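Local coordinates for protein L-lysine 6-oxidase (PDB 3WEU) that oxidises the side-chain amine of free L-lysine with a cysteine tryptophylquinone cofactor, releasing ammonium and the hydrogen peroxide that makes it antibacterial, at residues Gly247-Ile255 against Trp626-Gln637; Asn344-Lys352 against Val399-Leu410. All coordinates share one frame; numbering follows the deposited sequence.

Contact 1. Residues Gly247-Ile255 against Trp626-Gln637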
loop_
_atom_site.group_PDB
_atom_site.type_symbol
_atom_site.label_atom_id
_atom_site.label_comp_id
_atom_site.label_asym_id
_atom_site.label_seq_id
_atom_site.Cartn_x
_atom_site.Cartn_y
_atom_site.Cartn_z
ATOM N N GLY A 247 -31.401 4.650 -3.245
ATOM C CA GLY A 247 -30.365 4.110 -4.089
ATOM C C GLY A 247 -29.370 5.127 -4.550
ATOM O O GLY A 247 -29.597 6.371 -4.491
ATOM N N SER A 248 -28.332 4.620 -5.150
ATOM C CA SER A 248 -27.336 5.467 -5.801
ATOM C C SER A 248 -27.947 5.977 -7.123
ATOM O O SER A 248 -29.062 5.581 -7.489
ATOM C CB SER A 248 -26.050 4.683 -6.012
ATOM O OG SER A 248 -26.248 3.530 -6.814
ATOM N N PRO A 249 -27.320 6.959 -7.784
ATOM C CA PRO A 249 -28.028 7.535 -8.921
ATOM C C PRO A 249 -28.386 6.546 -10.046
ATOM O O PRO A 249 -27.674 5.552 -10.251
ATOM C CB PRO A 249 -27.089 8.590 -9.424
ATOM C CG PRO A 249 -26.239 8.969 -8.220
ATOM C CD PRO A 249 -26.047 7.621 -7.550
ATOM N N ASP A 250 -29.500 6.832 -10.718
ATOM C CA ASP A 250 -29.881 6.100 -11.934
ATOM C C ASP A 250 -29.244 6.856 -13.088
ATOM O O ASP A 250 -29.793 7.937 -13.554
ATOM C CB ASP A 250 -31.395 6.020 -12.083
ATOM C CG ASP A 250 -31.848 5.164 -13.266
ATOM O OD1 ASP A 250 -30.993 4.783 -14.121
ATOM O OD2 ASP A 250 -33.069 4.883 -13.322
ATOM N N PHE A 251 -28.144 6.290 -13.614
ATOM C CA PHE A 251 -27.414 6.991 -14.675
ATOM C C PHE A 251 -27.935 6.746 -16.100
ATOM O O PHE A 251 -27.408 7.323 -17.059
ATOM C CB PHE A 251 -25.903 6.648 -14.606
ATOM C CG PHE A 251 -25.185 7.268 -13.430
ATOM C CD1 PHE A 251 -24.828 8.599 -13.469
ATOM C CD2 PHE A 251 -24.822 6.523 -12.338
ATOM C CE1 PHE A 251 -24.122 9.182 -12.467
ATOM C CE2 PHE A 251 -24.082 7.101 -11.297
ATOM C CZ PHE A 251 -23.748 8.425 -11.366
ATOM N N ALA A 252 -29.030 6.014 -16.216
ATOM C CA ALA A 252 -29.691 5.750 -17.489
ATOM C C ALA A 252 -31.134 5.451 -17.301
ATOM O O ALA A 252 -31.628 4.327 -17.587
ATOM C CB ALA A 252 -29.007 4.596 -18.210
ATOM N N PRO A 253 -31.849 6.472 -16.867
ATOM C CA PRO A 253 -33.199 6.205 -16.362
ATOM C C PRO A 253 -34.191 5.737 -17.410
ATOM O O PRO A 253 -35.135 5.019 -17.048
ATOM C CB PRO A 253 -33.606 7.552 -15.752
ATOM C CG PRO A 253 -32.695 8.542 -16.388
ATOM C CD PRO A 253 -31.427 7.848 -16.580
ATOM N N GLU A 254 -33.977 6.058 -18.693
ATOM C CA GLU A 254 -34.895 5.578 -19.719
ATOM C C GLU A 254 -34.677 4.123 -20.104
ATOM O O GLU A 254 -35.471 3.586 -20.875
ATOM C CB GLU A 254 -34.763 6.423 -20.944
ATOM C CG GLU A 254 -35.198 7.842 -20.687
ATOM C CD GLU A 254 -34.667 8.872 -21.690
ATOM O OE1 GLU A 254 -35.475 9.651 -22.284
ATOM O OE2 GLU A 254 -33.423 8.956 -21.867
ATOM N N ILE A 255 -33.596 3.509 -19.651
ATOM C CA ILE A 255 -33.271 2.129 -20.001
ATOM C C ILE A 255 -33.693 1.235 -18.833
ATOM O O ILE A 255 -33.312 1.465 -17.695
ATOM C CB ILE A 255 -31.769 1.979 -20.282
ATOM C CG1 ILE A 255 -31.402 2.966 -21.417
ATOM C CG2 ILE A 255 -31.426 0.542 -20.646
ATOM C CD1 ILE A 255 -30.048 2.930 -21.974
ATOM N N TRP A 626 -17.610 9.334 -8.392
ATOM C CA TRP A 626 -18.864 8.772 -8.954
ATOM C C TRP A 626 -19.690 9.861 -9.659
ATOM O O TRP A 626 -20.290 9.630 -10.719
ATOM C CB TRP A 626 -19.641 8.005 -7.883
ATOM C CG TRP A 626 -19.926 8.824 -6.681
ATOM C CD1 TRP A 626 -19.061 9.065 -5.655
ATOM C CD2 TRP A 626 -21.098 9.615 -6.416
ATOM N NE1 TRP A 626 -19.629 9.941 -4.751
ATOM C CE2 TRP A 626 -20.882 10.277 -5.183
ATOM C CE3 TRP A 626 -22.306 9.838 -7.097
ATOM C CZ2 TRP A 626 -21.816 11.158 -4.623
ATOM C CZ3 TRP A 626 -23.251 10.656 -6.518
ATOM C CH2 TRP A 626 -22.992 11.353 -5.301
ATOM N N SER A 627 -19.765 11.042 -9.050
ATOM C CA SER A 627 -20.646 12.057 -9.518
ATOM C C SER A 627 -20.197 12.703 -10.771
ATOM O O SER A 627 -20.957 13.510 -11.356
ATOM C CB SER A 627 -20.975 13.122 -8.456
ATOM O OG SER A 627 -19.861 13.915 -8.138
ATOM N N ALA A 628 -18.982 12.381 -11.226
ATOM C CA ALA A 628 -18.468 12.951 -12.446
ATOM C C ALA A 628 -19.014 12.236 -13.687
ATOM O O ALA A 628 -18.902 12.753 -14.803
ATOM C CB ALA A 628 -16.965 12.853 -12.469
ATOM N N LEU A 629 -19.602 11.070 -13.488
ATOM C CA LEU A 629 -20.008 10.211 -14.640
ATOM C C LEU A 629 -21.226 10.716 -15.348
ATOM O O LEU A 629 -21.990 11.534 -14.828
ATOM C CB LEU A 629 -20.213 8.752 -14.242
ATOM C CG LEU A 629 -18.926 8.133 -13.687
ATOM C CD1 LEU A 629 -19.137 6.861 -12.880
ATOM C CD2 LEU A 629 -17.937 7.827 -14.789
ATOM N N ALA A 630 -21.379 10.271 -16.591
ATOM C CA ALA A 630 -22.422 10.747 -17.453
ATOM C C ALA A 630 -23.772 10.129 -17.117
ATOM O O ALA A 630 -23.864 9.012 -16.580
ATOM C CB ALA A 630 -22.096 10.372 -18.876
ATOM N N PHE A 631 -24.810 10.813 -17.551
ATOM C CA PHE A 631 -26.135 10.228 -17.626
ATOM C C PHE A 631 -26.390 9.887 -19.069
ATOM O O PHE A 631 -26.274 10.759 -19.981
ATOM C CB PHE A 631 -27.184 11.228 -17.173
ATOM C CG PHE A 631 -27.224 11.389 -15.690
ATOM C CD1 PHE A 631 -26.241 12.123 -15.037
ATOM C CD2 PHE A 631 -28.139 10.670 -14.926
ATOM C CE1 PHE A 631 -26.219 12.196 -13.643
ATOM C CE2 PHE A 631 -28.139 10.749 -13.527
ATOM C CZ PHE A 631 -27.175 11.536 -12.892
ATOM N N ILE A 632 -26.754 8.651 -19.281
ATOM C CA ILE A 632 -27.052 8.137 -20.639
ATOM C C ILE A 632 -28.515 8.432 -20.910
ATOM O O ILE A 632 -29.385 7.993 -20.181
ATOM C CB ILE A 632 -26.776 6.623 -20.763
ATOM C CG1 ILE A 632 -25.422 6.272 -20.182
ATOM C CG2 ILE A 632 -26.902 6.155 -22.206
ATOM C CD1 ILE A 632 -24.221 7.061 -20.726
ATOM N N ARG A 633 -28.780 9.191 -21.974
ATOM C CA ARG A 633 -30.108 9.632 -22.253
ATOM C C ARG A 633 -30.436 9.792 -23.742
ATOM O O ARG A 633 -29.523 9.954 -24.582
ATOM C CB ARG A 633 -30.331 10.893 -21.472
ATOM C CG ARG A 633 -30.671 12.133 -22.182
ATOM C CD ARG A 633 -30.863 13.289 -21.228
ATOM N NE ARG A 633 -32.222 13.636 -21.091
ATOM C CZ ARG A 633 -32.642 14.650 -20.334
ATOM N NH1 ARG A 633 -31.782 15.373 -19.615
ATOM N NH2 ARG A 633 -33.897 14.971 -20.309
ATOM N N ASP A 634 -31.733 9.665 -24.048
ATOM C CA ASP A 634 -32.194 9.686 -25.383
ATOM C C ASP A 634 -32.219 11.144 -25.895
ATOM O O ASP A 634 -33.024 11.969 -25.419
ATOM C CB ASP A 634 -33.556 9.019 -25.513
ATOM C CG ASP A 634 -34.063 8.952 -26.925
ATOM O OD1 ASP A 634 -33.361 9.303 -27.875
ATOM O OD2 ASP A 634 -35.272 8.572 -27.075
ATOM N N ARG A 635 -31.321 11.430 -26.817
ATOM C CA ARG A 635 -31.186 12.743 -27.452
ATOM C C ARG A 635 -32.294 13.022 -28.492
ATOM O O ARG A 635 -32.438 14.156 -28.985
ATOM C CB ARG A 635 -29.835 12.786 -28.133
ATOM C CG ARG A 635 -28.666 12.828 -27.174
ATOM C CD ARG A 635 -28.462 14.255 -26.664
ATOM N NE ARG A 635 -27.069 14.462 -26.375
ATOM C CZ ARG A 635 -26.258 15.334 -26.941
ATOM N NH1 ARG A 635 -26.657 16.209 -27.845
ATOM N NH2 ARG A 635 -25.011 15.348 -26.550
ATOM N N ASN A 636 -33.078 11.981 -28.791
ATOM C CA ASN A 636 -34.200 12.043 -29.718
ATOM C C ASN A 636 -35.533 11.679 -29.089
ATOM O O ASN A 636 -36.437 11.197 -29.787
ATOM C CB ASN A 636 -34.019 11.138 -30.899
ATOM C CG ASN A 636 -34.795 11.606 -32.107
ATOM O OD1 ASN A 636 -35.073 12.824 -32.263
ATOM N ND2 ASN A 636 -35.113 10.662 -33.017
ATOM N N GLN A 637 -35.633 11.983 -27.804
ATOM C CA GLN A 637 -36.762 11.613 -26.947
ATOM C C GLN A 637 -38.126 12.105 -27.478
ATOM O O GLN A 637 -39.149 11.421 -27.302
ATOM C CB GLN A 637 -36.532 12.238 -25.549
ATOM C CG GLN A 637 -37.583 11.792 -24.547
ATOM C CD GLN A 637 -38.908 12.591 -24.586
ATOM O OE1 GLN A 637 -39.936 12.086 -24.149
ATOM N NE2 GLN A 637 -38.893 13.793 -25.108
HETATM O O HOH W 1 -32.031 7.761 -19.796
HETATM O O HOH W 2 -34.240 12.082 -22.857
HETATM O O HOH W 3 -36.769 7.989 -24.941
#

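Contact 2. Residues Asn344-Lys352 against Val399-Leu410. With EDO (1,2-ethanediol), chain N.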
loop_
_atom_site.group_PDB
_atom_site.type_symbol
_atom_site.label_atom_id
_atom_site.label_comp_id
_atom_site.label_asym_id
_atom_site.label_seq_id
_atom_site.Cartn_x
_atom_site.Cartn_y
_atom_site.Cartn_z
ATOM N N ASN A 344 -37.322 -21.411 -26.389
ATOM C CA ASN A 344 -36.382 -22.466 -25.988
ATOM C C ASN A 344 -34.953 -21.958 -25.924
ATOM O O ASN A 344 -34.091 -22.648 -25.412
ATOM C CB ASN A 344 -36.493 -23.667 -26.883
ATOM C CG ASN A 344 -37.708 -24.516 -26.569
ATOM O OD1 ASN A 344 -38.085 -24.663 -25.411
ATOM N ND2 ASN A 344 -38.138 -25.265 -27.566
ATOM N N TYR A 345 -34.705 -20.720 -26.394
ATOM C CA TYR A 345 -33.409 -20.098 -26.173
ATOM C C TYR A 345 -33.267 -19.392 -24.847
ATOM O O TYR A 345 -32.138 -18.916 -24.502
ATOM C CB TYR A 345 -33.124 -19.123 -27.311
ATOM C CG TYR A 345 -32.623 -19.736 -28.614
ATOM C CD1 TYR A 345 -31.587 -20.714 -28.627
ATOM C CD2 TYR A 345 -33.129 -19.327 -29.838
ATOM C CE1 TYR A 345 -31.078 -21.220 -29.857
ATOM C CE2 TYR A 345 -32.638 -19.842 -31.055
ATOM C CZ TYR A 345 -31.601 -20.735 -31.046
ATOM O OH TYR A 345 -31.119 -21.187 -32.180
ATOM N N PHE A 346 -34.361 -19.303 -24.075
ATOM C CA PHE A 346 -34.299 -18.753 -22.706
ATOM C C PHE A 346 -33.886 -19.825 -21.745
ATOM O O PHE A 346 -34.322 -20.961 -21.847
ATOM C CB PHE A 346 -35.603 -18.074 -22.316
ATOM C CG PHE A 346 -35.772 -16.721 -22.988
ATOM C CD1 PHE A 346 -35.981 -16.609 -24.344
ATOM C CD2 PHE A 346 -35.710 -15.594 -22.229
ATOM C CE1 PHE A 346 -36.086 -15.368 -24.959
ATOM C CE2 PHE A 346 -35.802 -14.334 -22.790
ATOM C CZ PHE A 346 -35.978 -14.207 -24.163
ATOM N N ARG A 347 -32.967 -19.463 -20.829
ATOM C CA ARG A 347 -32.595 -20.381 -19.747
ATOM C C ARG A 347 -33.757 -20.610 -18.800
ATOM O O ARG A 347 -34.431 -19.659 -18.323
ATOM C CB ARG A 347 -31.384 -19.909 -18.956
ATOM C CG ARG A 347 -30.132 -19.656 -19.783
ATOM C CD ARG A 347 -28.892 -19.485 -18.873
ATOM N NE ARG A 347 -27.806 -19.156 -19.782
ATOM C CZ ARG A 347 -27.611 -17.946 -20.340
ATOM N NH1 ARG A 347 -28.312 -16.900 -20.030
ATOM N NH2 ARG A 347 -26.647 -17.786 -21.204
ATOM N N GLN A 348 -34.027 -21.901 -18.562
ATOM C CA GLN A 348 -34.918 -22.282 -17.478
ATOM C C GLN A 348 -34.243 -21.893 -16.169
ATOM O O GLN A 348 -33.006 -21.696 -16.122
ATOM C CB GLN A 348 -35.195 -23.788 -17.587
ATOM C CG GLN A 348 -35.973 -24.165 -18.844
ATOM C CD GLN A 348 -37.441 -23.735 -18.786
ATOM O OE1 GLN A 348 -38.099 -23.929 -17.792
ATOM N NE2 GLN A 348 -37.911 -23.058 -19.799
ATOM N N LEU A 349 -35.036 -21.779 -15.097
ATOM C CA LEU A 349 -34.504 -21.463 -13.776
ATOM C C LEU A 349 -33.866 -22.641 -13.081
ATOM O O LEU A 349 -34.424 -23.724 -13.157
ATOM C CB LEU A 349 -35.548 -20.882 -12.812
ATOM C CG LEU A 349 -35.907 -19.405 -13.065
ATOM C CD1 LEU A 349 -36.665 -19.267 -14.376
ATOM C CD2 LEU A 349 -36.758 -18.861 -11.919
ATOM N N ASP A 350 -32.740 -22.417 -12.404
ATOM C CA ASP A 350 -32.178 -23.456 -11.555
ATOM C C ASP A 350 -33.140 -23.704 -10.384
ATOM O O ASP A 350 -33.839 -22.805 -9.923
ATOM C CB ASP A 350 -30.847 -23.027 -10.935
ATOM C CG ASP A 350 -29.695 -23.113 -11.902
ATOM O OD1 ASP A 350 -29.954 -23.406 -13.077
ATOM O OD2 ASP A 350 -28.534 -22.837 -11.499
ATOM N N ASN A 351 -33.130 -24.927 -9.854
ATOM C CA ASN A 351 -33.787 -25.152 -8.567
ATOM C C ASN A 351 -32.974 -24.433 -7.452
ATOM O O ASN A 351 -31.876 -23.820 -7.649
ATOM C CB ASN A 351 -33.891 -26.662 -8.326
ATOM C CG ASN A 351 -32.538 -27.294 -8.100
ATOM O OD1 ASN A 351 -31.606 -26.623 -7.623
ATOM N ND2 ASN A 351 -32.402 -28.577 -8.443
ATOM N N LYS A 352 -33.534 -24.370 -6.279
ATOM C CA LYS A 352 -32.821 -23.727 -5.186
ATOM C C LYS A 352 -32.317 -24.781 -4.200
ATOM O O LYS A 352 -32.424 -24.612 -2.988
ATOM C CB LYS A 352 -33.654 -22.671 -4.576
ATOM C CG LYS A 352 -33.643 -21.417 -5.574
ATOM C CD LYS A 352 -34.157 -20.194 -4.892
ATOM C CE LYS A 352 -34.076 -18.924 -5.699
ATOM N NZ LYS A 352 -34.742 -19.083 -6.985
ATOM N N VAL A 399 -23.838 -21.817 -6.826
ATOM C CA VAL A 399 -23.358 -21.170 -8.069
ATOM C C VAL A 399 -24.582 -20.849 -8.926
ATOM O O VAL A 399 -25.533 -21.604 -9.010
ATOM C CB VAL A 399 -22.448 -22.143 -8.817
ATOM C CG1 VAL A 399 -22.099 -21.710 -10.231
ATOM C CG2 VAL A 399 -21.201 -22.368 -7.996
ATOM N N GLU A 400 -24.557 -19.689 -9.586
ATOM C CA GLU A 400 -25.581 -19.391 -10.587
ATOM C C GLU A 400 -24.936 -18.476 -11.624
ATOM O O GLU A 400 -24.840 -17.287 -11.446
ATOM C CB GLU A 400 -26.814 -18.762 -9.953
ATOM C CG GLU A 400 -27.920 -18.644 -10.945
ATOM C CD GLU A 400 -28.915 -17.582 -10.571
ATOM O OE1 GLU A 400 -29.919 -17.967 -9.877
ATOM O OE2 GLU A 400 -28.724 -16.366 -10.943
ATOM N N LYS A 401 -24.423 -19.071 -12.657
ATOM C CA LYS A 401 -23.436 -18.384 -13.523
ATOM C C LYS A 401 -24.089 -17.371 -14.453
ATOM O O LYS A 401 -23.551 -16.230 -14.644
ATOM C CB LYS A 401 -22.722 -19.384 -14.355
ATOM C CG LYS A 401 -21.754 -20.261 -13.599
ATOM C CD LYS A 401 -20.973 -21.145 -14.566
ATOM C CE LYS A 401 -19.859 -21.867 -13.787
ATOM N NZ LYS A 401 -18.978 -22.574 -14.755
ATOM N N PHE A 402 -25.213 -17.786 -15.067
ATOM C CA PHE A 402 -25.889 -16.999 -16.132
ATOM C C PHE A 402 -27.342 -16.740 -15.866
ATOM O O PHE A 402 -28.009 -17.464 -15.099
ATOM C CB PHE A 402 -25.725 -17.693 -17.512
ATOM C CG PHE A 402 -24.271 -17.987 -17.856
ATOM C CD1 PHE A 402 -23.409 -16.937 -18.207
ATOM C CD2 PHE A 402 -23.783 -19.275 -17.861
ATOM C CE1 PHE A 402 -22.104 -17.150 -18.507
ATOM C CE2 PHE A 402 -22.465 -19.500 -18.164
ATOM C CZ PHE A 402 -21.618 -18.454 -18.495
ATOM N N LEU A 403 -27.808 -15.651 -16.454
ATOM C CA LEU A 403 -29.100 -15.109 -16.099
ATOM C C LEU A 403 -30.268 -15.892 -16.631
ATOM O O LEU A 403 -30.199 -16.459 -17.696
ATOM C CB LEU A 403 -29.204 -13.628 -16.547
ATOM C CG LEU A 403 -30.327 -12.757 -16.024
ATOM C CD1 LEU A 403 -30.285 -12.653 -14.500
ATOM C CD2 LEU A 403 -30.269 -11.393 -16.672
ATOM N N ALA A 404 -31.374 -15.883 -15.886
ATOM C CA ALA A 404 -32.714 -16.297 -16.399
ATOM C C ALA A 404 -33.650 -15.169 -16.055
ATOM O O ALA A 404 -33.385 -14.321 -15.154
ATOM C CB ALA A 404 -33.197 -17.576 -15.689
ATOM N N LEU A 405 -34.783 -15.161 -16.745
ATOM C CA LEU A 405 -35.913 -14.412 -16.311
ATOM C C LEU A 405 -36.396 -14.911 -14.941
ATOM O O LEU A 405 -35.977 -15.989 -14.422
ATOM C CB LEU A 405 -37.033 -14.575 -17.316
ATOM C CG LEU A 405 -36.771 -14.062 -18.730
ATOM C CD1 LEU A 405 -37.912 -14.378 -19.669
ATOM C CD2 LEU A 405 -36.495 -12.576 -18.793
ATOM N N ASP A 406 -37.301 -14.163 -14.328
ATOM C CA ASP A 406 -37.939 -14.692 -13.143
ATOM C C ASP A 406 -39.020 -15.694 -13.548
ATOM O O ASP A 406 -39.377 -15.778 -14.698
ATOM C CB ASP A 406 -38.404 -13.589 -12.142
ATOM C CG ASP A 406 -39.606 -12.796 -12.564
ATOM O OD1 ASP A 406 -40.595 -13.408 -13.033
ATOM O OD2 ASP A 406 -39.632 -11.520 -12.304
ATOM N N ALA A 407 -39.485 -16.472 -12.594
ATOM C CA ALA A 407 -40.325 -17.617 -12.896
ATOM C C ALA A 407 -41.649 -17.203 -13.522
ATOM O O ALA A 407 -42.127 -17.870 -14.430
ATOM C CB ALA A 407 -40.567 -18.448 -11.645
ATOM N N THR A 408 -42.140 -16.038 -13.143
ATOM C CA THR A 408 -43.411 -15.542 -13.696
ATOM C C THR A 408 -43.247 -14.996 -15.107
ATOM O O THR A 408 -44.015 -15.344 -16.023
ATOM C CB THR A 408 -44.112 -14.595 -12.708
ATOM O OG1 THR A 408 -44.340 -15.344 -11.489
ATOM C CG2 THR A 408 -45.424 -14.026 -13.299
ATOM N N GLN A 409 -42.166 -14.205 -15.335
ATOM C CA GLN A 409 -41.897 -13.795 -16.681
ATOM C C GLN A 409 -41.771 -14.977 -17.580
ATOM O O GLN A 409 -42.250 -14.981 -18.697
ATOM C CB GLN A 409 -40.624 -12.966 -16.739
ATOM C CG GLN A 409 -40.682 -11.666 -16.004
ATOM C CD GLN A 409 -39.326 -10.959 -16.001
ATOM O OE1 GLN A 409 -38.310 -11.532 -15.535
ATOM N NE2 GLN A 409 -39.285 -9.767 -16.582
ATOM N N LEU A 410 -41.063 -15.986 -17.129
ATOM C CA LEU A 410 -40.773 -17.105 -18.036
ATOM C C LEU A 410 -42.025 -17.958 -18.275
ATOM O O LEU A 410 -42.284 -18.419 -19.407
ATOM C CB LEU A 410 -39.647 -17.921 -17.470
ATOM C CG LEU A 410 -39.199 -19.093 -18.302
ATOM C CD1 LEU A 410 -38.461 -18.629 -19.562
ATOM C CD2 LEU A 410 -38.334 -20.088 -17.544
HETATM C C1 EDO N . -38.593 -20.441 -7.479
HETATM O O1 EDO N . -37.324 -20.585 -6.787
HETATM C C2 EDO N . -38.723 -19.195 -8.352
HETATM O O2 EDO N . -37.736 -18.227 -8.026
HETATM O O HOH W 4 -34.532 -17.031 -18.939
HETATM O O HOH W 5 -28.231 -22.113 -8.937
#

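Contact 1. Residues Gly247-Ile255 against Trp626-Gln637
F251 and I632 join the two backbones through a short hydrogen bond, I632 N to F251 O at 2.7 Å, and the CA of F631 makes a CA-H...O contact with the same carbonyl oxygen. The F251 ring reaches back along 626-631, its CD1 over the centre of one face of the F631 ring; the centroids lie 4.9 Å apart and the planes meet at 46°. Both phenylalanines turn CG anti to the carbonyl carbon (chi1 -72° and -76°), which brings the rings together beside their chains. A flat ring suits this place, since it also meets the carbonyl oxygens of W626, L629 and A630 obliquely, the nearest being A630 O, 3.3 Å from F251 CD1. Farther back, P249 CG touches W626 CZ3 at 3.8 Å. Strand 631-634 pairs antiparallel with strand 645-648, and the loop that leaves strand 237-247 of the large mixed sheet runs past this pair. In that loop A252-I255 form a type I turn, and D250 closes an Asx turn on A252 N. E254, whose side chain runs on extended beyond CG, takes D634 N on the syn side of OE2, somewhat out of the carboxylate plane, at 2.8 Å. Water links OE1 to R633 NE, whose guanidinium also binds V47 O.

Contact 2. Residues Asn344-Lys352 against Val399-Leu410
R347 lays its guanidinium against F402, whose CB sits over the centre of one face, 3.4 Å from CZ. At the edge of the same group NH1 gives a hydrogen bond of 3.0 Å to L403 O, lying in the carbonyl plane on a lone pair. Arginine suits the place because its flat head can pack on a hydrocarbon while its N-H groups bond at the edge. The chain is extended from CG to NE, carrying the head past L403, and NE is held in turn by V363 O.

L349 spreads its two methyls over A404-L410: CD1 touches L410 CD2 at 3.7 Å and lies close to L405 O, while CD2 rests on A407 CB at 3.8 Å. Beside it F346 meets L405 CD1 through CD2 of its ring, 3.6 Å away, and sets its CB against L410 CD1. L410 can serve both because CG is anti to the backbone N (chi1 -178°), with one methyl for each neighbour.

These contacts close a loop that follows helix 336-344 onto the start of helix 407-418, where D406 and Q409 form a capping box: Q409 N bonds D406 OD1 at 2.9 Å, and D406 N bonds Q409 OE1. Q409 OE1 also binds S259 OG, which probably helps hold the glutamine in place.

Two waters bridge the segments: water 4 links R347 O to L405 N, and water 5 joins the carboxylate oxygen D350 OD2 to V399 O. D350 OD1 takes Q361 N. K352 NZ hydrogen-bonds O1 of a 1,2-ethanediol, probably from the crystallisation liquor, with a weak bond to O2; the diol also touches A407 CB.

Contact 1 and contact 2 lie apart in the same chain, their centres about 28 Å from each other and their nearest atoms about 13 Å apart. Contact 1 is the more central, about 13 Å from the centre of the chain against about 19 Å for contact 2. Contact 1 joins segments 371 residues apart, contact 2 segments only 47 apart, and both segments of contact 2 fall within the long stretch of sequence that contact 1 closes. Helix 261-272, which follows segment 247-255 in sequence, touches D406, T408 and Q409 of contact 2. Neither contact includes C516 or W581, the residues that form the quinone cofactor, but helix 510-515, which ends just before C516, touches W626 and L629 of contact 1.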